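PDB 6I60: alpha-rhamnosidase from Dictyoglomus thermophilum, which probably hydrolyses terminal non-reducing alpha-L-rhamnose residues of alpha-L-rhamnosides. Local coordinates for residues D754-T759 against T788-G793; I189-V194 against L270-D275. All blocks are in the same frame, centred on the assembly; numbering follows the deposited sequence.

In the fold
Contact 1 and contact 2 belong to different parts of the chain, with centres 62 Å apart and nearest atoms about 42 Å apart. They share no helix or strand. Contact 1 is mostly buried. It joins two turns between helices of the six-hairpin glycosidase domain through one histidine, a cis-proline and a small apolar pair. Contact 2 is only partly buried and lies in the all-beta N-terminal rhamnosidase domain. There, strands 189-199 and 264-273 pair through their backbones, and charged side chains gather on one face of the sheet. Contact 1 has a single side-chain hydrogen bond across it, whereas contact 2 has backbone bonds and two salt bridges, one of them weak.

Contact 1: residues D754-T759 against T788-G793; sequences DYHLDT and TYPSFG
H756 reaches from its loop to T788 and P790, packing along 788-793 as it goes. Its CB lies 3.7 Å from CD of P790. CG lies beside the same methylene, and CD2 comes closer, at 3.5 Å from P790 CD. H756 CD2 also meets the carbonyl O of Y789, at 3.3 Å. At the tip, NE2 of H756 is 3.0 Å from OG1 of T788, a hydrogen bond whose proton may sit on either atom. The hydroxyl sits at the ring edge, near its plane. On the other nitrogen, ND1 bonds to the backbone O of H753 and weakly to that of D754, so the ring is gripped at both nitrogens. Replaced by alanine, this position would probably leave T788 OG1 without its ring nitrogen and open a gap beside P790 CD.

The two segments are connecting turns of the six-hairpin glycosidase domain, an (alpha/alpha)6 barrel, one entering helix 761-773 and the other helix 792-797. S791 is the N-cap of the latter, its OG capping Y794 N and also donating to T788 O. The peptide bond before P790 is cis, and P790 CB sits over the centre of one face of the Y789 ring.

The carbonyl O of L757 lies 3.4 Å from P790 CG. L757 CD1 approaches F792 CE2 at 3.8 Å. I767 and F768 of helix 761-773 pack on the same leucine.

Contact 2: residues I189-V194 against L270-D275; sequences IKRARV and LVEYED
Two residues, K190 and R191, sit opposite the single E272, a classic beta bulge where antiparallel strands 189-199 and 264-273 pair within a beta sheet of the N-terminal rhamnosidase domain. The backbone O of E272 accepts from K190 N at 2.6 Å and from R191 N at 3.1 Å. E272 N returns a nearly straight bond to R191 O.

The side chains of K190 and E272 lie side by side and point the same way. With CG anti to the backbone N (chi1 -167°), the lysine runs along the glutamate, bringing its CE within 3.5 Å of E272 CD. The salt bridge from K190 NZ to E272 OE2 is weak. R191 slants across E272, its guanidinium plane turned 36° from the carboxylate. On the same guanidinium, NH1 makes a salt bridge to E136, NH2 donates to the backbone O of C110, and L270 CD1 lies over one face.

A192 and V271 point to the other face of the sheet. I189 crosses V271 at about a right angle, I189 CG2 meeting V271 CG1 at 4.0 Å. R191 NE meets E272 OE1 at 3.1 Å, nearly straight (175°), with the oxygen in the guanidinium plane.

Contact 1: residues D754-T759 against T788-G793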
loop_
_atom_site.group_PDB
_atom_site.type_symbol
_atom_site.label_atom_id
_atom_site.label_comp_id
_atom_site.label_asym_id
_atom_site.label_seq_id
_atom_site.Cartn_x
_atom_site.Cartn_y
_atom_site.Cartn_z
ATOM N N ASP A 754 14.093 -26.398 17.653
ATOM C CA ASP A 754 13.065 -26.386 18.696
ATOM C C ASP A 754 11.929 -25.424 18.344
ATOM O O ASP A 754 11.584 -24.523 19.113
ATOM C CB ASP A 754 13.674 -26.049 20.060
ATOM C CG ASP A 754 12.724 -26.323 21.208
ATOM O OD1 ASP A 754 12.062 -27.382 21.201
ATOM O OD2 ASP A 754 12.637 -25.473 22.118
ATOM N N TYR A 755 11.354 -25.626 17.157
ATOM C CA TYR A 755 10.238 -24.824 16.651
ATOM C C TYR A 755 10.604 -23.338 16.591
ATOM O O TYR A 755 9.976 -22.486 17.219
ATOM C CB TYR A 755 8.979 -25.046 17.496
ATOM C CG TYR A 755 8.503 -26.477 17.532
ATOM C CD1 TYR A 755 8.956 -27.354 18.504
ATOM C CD2 TYR A 755 7.593 -26.950 16.596
ATOM C CE1 TYR A 755 8.520 -28.662 18.544
ATOM C CE2 TYR A 755 7.151 -28.255 16.626
ATOM C CZ TYR A 755 7.617 -29.108 17.602
ATOM O OH TYR A 755 7.177 -30.411 17.635
ATOM N N HIS A 756 11.639 -23.041 15.811
ATOM C CA HIS A 756 12.087 -21.670 15.625
ATOM C C HIS A 756 12.471 -21.461 14.170
ATOM O O HIS A 756 12.981 -22.368 13.509
ATOM C CB HIS A 756 13.271 -21.331 16.539
ATOM C CG HIS A 756 12.879 -21.035 17.954
ATOM N ND1 HIS A 756 12.778 -22.014 18.919
ATOM C CD2 HIS A 756 12.566 -19.868 18.567
ATOM C CE1 HIS A 756 12.419 -21.463 20.065
ATOM N NE2 HIS A 756 12.285 -20.162 19.879
ATOM N N LEU A 757 12.216 -20.251 13.677
ATOM C CA LEU A 757 12.532 -19.919 12.296
ATOM C C LEU A 757 14.034 -19.736 12.117
ATOM O O LEU A 757 14.688 -19.053 12.911
ATOM C CB LEU A 757 11.798 -18.645 11.877
ATOM C CG LEU A 757 10.283 -18.743 11.706
ATOM C CD1 LEU A 757 9.679 -17.364 11.529
ATOM C CD2 LEU A 757 9.939 -19.632 10.526
ATOM N N ASP A 758 14.579 -20.353 11.074
ATOM C CA ASP A 758 15.964 -20.165 10.654
ATOM C C ASP A 758 16.005 -19.590 9.244
ATOM O O ASP A 758 16.865 -19.936 8.429
ATOM C CB ASP A 758 16.742 -21.479 10.735
ATOM C CG ASP A 758 18.248 -21.270 10.773
ATOM O OD1 ASP A 758 18.696 -20.161 11.137
ATOM O OD2 ASP A 758 18.988 -22.221 10.440
ATOM N N THR A 759 15.065 -18.697 8.943
ATOM C CA THR A 759 14.833 -18.225 7.587
ATOM C C THR A 759 14.817 -16.704 7.551
ATOM O O THR A 759 14.427 -16.045 8.519
ATOM C CB THR A 759 13.506 -18.760 7.035
ATOM O OG1 THR A 759 12.444 -18.437 7.943
ATOM C CG2 THR A 759 13.571 -20.269 6.855
ATOM N N THR A 788 10.500 -16.718 22.474
ATOM C CA THR A 788 11.945 -16.639 22.618
ATOM C C THR A 788 12.594 -16.422 21.257
ATOM O O THR A 788 11.955 -16.541 20.208
ATOM C CB THR A 788 12.490 -17.909 23.274
ATOM O OG1 THR A 788 11.892 -19.055 22.654
ATOM C CG2 THR A 788 12.167 -17.918 24.759
ATOM N N TYR A 789 13.885 -16.105 21.287
ATOM C CA TYR A 789 14.616 -15.865 20.051
ATOM C C TYR A 789 14.826 -17.179 19.298
ATOM O O TYR A 789 15.134 -18.206 19.913
ATOM C CB TYR A 789 15.968 -15.210 20.344
ATOM C CG TYR A 789 16.856 -15.070 19.124
ATOM C CD1 TYR A 789 17.727 -16.089 18.751
ATOM C CD2 TYR A 789 16.822 -13.922 18.347
ATOM C CE1 TYR A 789 18.526 -15.970 17.638
ATOM C CE2 TYR A 789 17.623 -13.791 17.234
ATOM C CZ TYR A 789 18.474 -14.818 16.885
ATOM O OH TYR A 789 19.276 -14.693 15.775
ATOM N N PRO A 790 14.671 -17.181 17.962
ATOM C CA PRO A 790 14.170 -16.056 17.167
ATOM C C PRO A 790 12.714 -16.239 16.728
ATOM O O PRO A 790 12.374 -17.259 16.122
ATOM C CB PRO A 790 15.105 -16.051 15.955
ATOM C CG PRO A 790 15.583 -17.487 15.825
ATOM C CD PRO A 790 15.246 -18.229 17.103
ATOM N N SER A 791 11.865 -15.260 17.027
ATOM C CA SER A 791 10.449 -15.365 16.699
ATOM C C SER A 791 9.829 -13.976 16.721
ATOM O O SER A 791 10.449 -13.000 17.152
ATOM C CB SER A 791 9.724 -16.298 17.671
ATOM O OG SER A 791 9.698 -15.738 18.971
ATOM N N PHE A 792 8.585 -13.902 16.244
ATOM C CA PHE A 792 7.847 -12.646 16.308
ATOM C C PHE A 792 7.412 -12.332 17.730
ATOM O O PHE A 792 7.297 -11.156 18.096
ATOM C CB PHE A 792 6.635 -12.698 15.376
ATOM C CG PHE A 792 6.997 -12.867 13.932
ATOM C CD1 PHE A 792 7.241 -11.764 13.134
ATOM C CD2 PHE A 792 7.110 -14.129 13.374
ATOM C CE1 PHE A 792 7.584 -11.916 11.807
ATOM C CE2 PHE A 792 7.454 -14.288 12.049
ATOM C CZ PHE A 792 7.694 -13.179 11.265
ATOM N N GLY A 793 7.170 -13.363 18.543
ATOM C CA GLY A 793 6.845 -13.135 19.939
ATOM C C GLY A 793 7.991 -12.525 20.716
ATOM O O GLY A 793 7.768 -11.724 21.629
#

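Contact 2: residues I189-V194 against L270-D275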
loop_
_atom_site.group_PDB
_atom_site.type_symbol
_atom_site.label_atom_id
_atom_site.label_comp_id
_atom_site.label_asym_id
_atom_site.label_seq_id
_atom_site.Cartn_x
_atom_site.Cartn_y
_atom_site.Cartn_z
ATOM N N ILE A 189 -20.180 32.004 -10.599
ATOM C CA ILE A 189 -19.535 30.793 -11.079
ATOM C C ILE A 189 -20.530 29.637 -11.102
ATOM O O ILE A 189 -21.525 29.613 -10.372
ATOM C CB ILE A 189 -18.311 30.451 -10.212
ATOM C CG1 ILE A 189 -18.718 30.384 -8.740
ATOM C CG2 ILE A 189 -17.207 31.477 -10.404
ATOM C CD1 ILE A 189 -17.948 29.368 -7.954
ATOM N N LYS A 190 -20.246 28.665 -11.965
ATOM C CA LYS A 190 -20.939 27.385 -11.978
ATOM C C LYS A 190 -20.118 26.283 -11.324
ATOM O O LYS A 190 -20.664 25.465 -10.578
ATOM C CB LYS A 190 -21.284 26.986 -13.416
ATOM C CG LYS A 190 -22.270 25.835 -13.532
ATOM C CD LYS A 190 -22.933 25.813 -14.901
ATOM C CE LYS A 190 -22.114 25.012 -15.900
ATOM N NZ LYS A 190 -22.466 25.344 -17.311
ATOM N N ARG A 191 -18.811 26.257 -11.582
ATOM C CA ARG A 191 -17.899 25.310 -10.958
ATOM C C ARG A 191 -16.483 25.849 -11.100
ATOM O O ARG A 191 -16.203 26.689 -11.958
ATOM C CB ARG A 191 -18.012 23.916 -11.585
ATOM C CG ARG A 191 -17.326 23.794 -12.933
ATOM C CD ARG A 191 -17.078 22.345 -13.301
ATOM N NE ARG A 191 -16.922 22.174 -14.743
ATOM C CZ ARG A 191 -16.166 21.240 -15.309
ATOM N NH1 ARG A 191 -15.492 20.383 -14.553
ATOM N NH2 ARG A 191 -16.084 21.162 -16.629
ATOM N N ALA A 192 -15.593 25.357 -10.240
ATOM C CA ALA A 192 -14.198 25.768 -10.261
ATOM C C ALA A 192 -13.309 24.562 -10.011
ATOM O O ALA A 192 -13.599 23.735 -9.142
ATOM C CB ALA A 192 -13.912 26.856 -9.217
ATOM N N ARG A 193 -12.226 24.468 -10.778
ATOM C CA ARG A 193 -11.272 23.379 -10.654
ATOM C C ARG A 193 -9.858 23.939 -10.639
ATOM O O ARG A 193 -9.583 24.996 -11.216
ATOM C CB ARG A 193 -11.420 22.367 -11.793
ATOM C CG ARG A 193 -12.750 21.638 -11.800
ATOM C CD ARG A 193 -12.920 20.796 -10.549
ATOM N NE ARG A 193 -14.101 19.943 -10.624
ATOM C CZ ARG A 193 -15.307 20.303 -10.200
ATOM N NH1 ARG A 193 -15.493 21.503 -9.668
ATOM N NH2 ARG A 193 -16.326 19.462 -10.307
ATOM N N VAL A 194 -8.962 23.213 -9.976
ATOM C CA VAL A 194 -7.581 23.640 -9.780
ATOM C C VAL A 194 -6.686 22.428 -9.997
ATOM O O VAL A 194 -6.833 21.415 -9.306
ATOM C CB VAL A 194 -7.364 24.242 -8.380
ATOM C CG1 VAL A 194 -5.934 24.064 -7.928
ATOM C CG2 VAL A 194 -7.733 25.713 -8.377
ATOM N N LEU A 270 -9.186 26.274 -13.672
ATOM C CA LEU A 270 -10.382 26.329 -14.503
ATOM C C LEU A 270 -11.546 26.924 -13.718
ATOM O O LEU A 270 -11.816 26.523 -12.582
ATOM C CB LEU A 270 -10.743 24.932 -15.009
ATOM C CG LEU A 270 -11.867 24.777 -16.046
ATOM C CD1 LEU A 270 -13.225 24.556 -15.384
ATOM C CD2 LEU A 270 -11.922 25.964 -17.000
ATOM N N VAL A 271 -12.236 27.884 -14.329
ATOM C CA VAL A 271 -13.431 28.493 -13.758
ATOM C C VAL A 271 -14.510 28.514 -14.833
ATOM O O VAL A 271 -14.277 29.007 -15.942
ATOM C CB VAL A 271 -13.159 29.915 -13.231
ATOM C CG1 VAL A 271 -14.440 30.732 -13.212
ATOM C CG2 VAL A 271 -12.544 29.859 -11.841
ATOM N N GLU A 272 -15.680 27.970 -14.508
ATOM C CA GLU A 272 -16.808 27.910 -15.428
ATOM C C GLU A 272 -17.970 28.698 -14.846
ATOM O O GLU A 272 -18.302 28.544 -13.666
ATOM C CB GLU A 272 -17.228 26.461 -15.697
ATOM C CG GLU A 272 -18.644 26.317 -16.235
ATOM C CD GLU A 272 -18.803 25.126 -17.158
ATOM O OE1 GLU A 272 -18.485 23.996 -16.733
ATOM O OE2 GLU A 272 -19.247 25.319 -18.310
ATOM N N TYR A 273 -18.583 29.539 -15.671
ATOM C CA TYR A 273 -19.712 30.357 -15.259
ATOM C C TYR A 273 -21.026 29.691 -15.656
ATOM O O TYR A 273 -21.063 28.740 -16.440
ATOM C CB TYR A 273 -19.606 31.757 -15.868
ATOM C CG TYR A 273 -18.305 32.455 -15.543
ATOM C CD1 TYR A 273 -18.124 33.093 -14.323
ATOM C CD2 TYR A 273 -17.254 32.466 -16.452
ATOM C CE1 TYR A 273 -16.935 33.728 -14.018
ATOM C CE2 TYR A 273 -16.062 33.098 -16.157
ATOM C CZ TYR A 273 -15.907 33.728 -14.939
ATOM O OH TYR A 273 -14.722 34.359 -14.638
ATOM N N GLU A 274 -22.121 30.212 -15.094
ATOM C CA GLU A 274 -23.437 29.631 -15.335
ATOM C C GLU A 274 -23.884 29.773 -16.785
ATOM O O GLU A 274 -24.745 29.007 -17.230
ATOM C CB GLU A 274 -24.472 30.271 -14.406
ATOM C CG GLU A 274 -24.634 29.561 -13.072
ATOM C CD GLU A 274 -25.126 30.485 -11.973
ATOM O OE1 GLU A 274 -25.828 30.004 -11.060
ATOM O OE2 GLU A 274 -24.810 31.693 -12.023
ATOM N N ASP A 275 -23.320 30.726 -17.527
ATOM C CA ASP A 275 -23.671 30.950 -18.923
ATOM C C ASP A 275 -22.875 30.066 -19.879
ATOM O O ASP A 275 -22.771 30.394 -21.067
ATOM C CB ASP A 275 -23.476 32.424 -19.287
ATOM C CG ASP A 275 -22.184 32.997 -18.735
ATOM O OD1 ASP A 275 -21.162 32.281 -18.748
ATOM O OD2 ASP A 275 -22.188 34.164 -18.289
#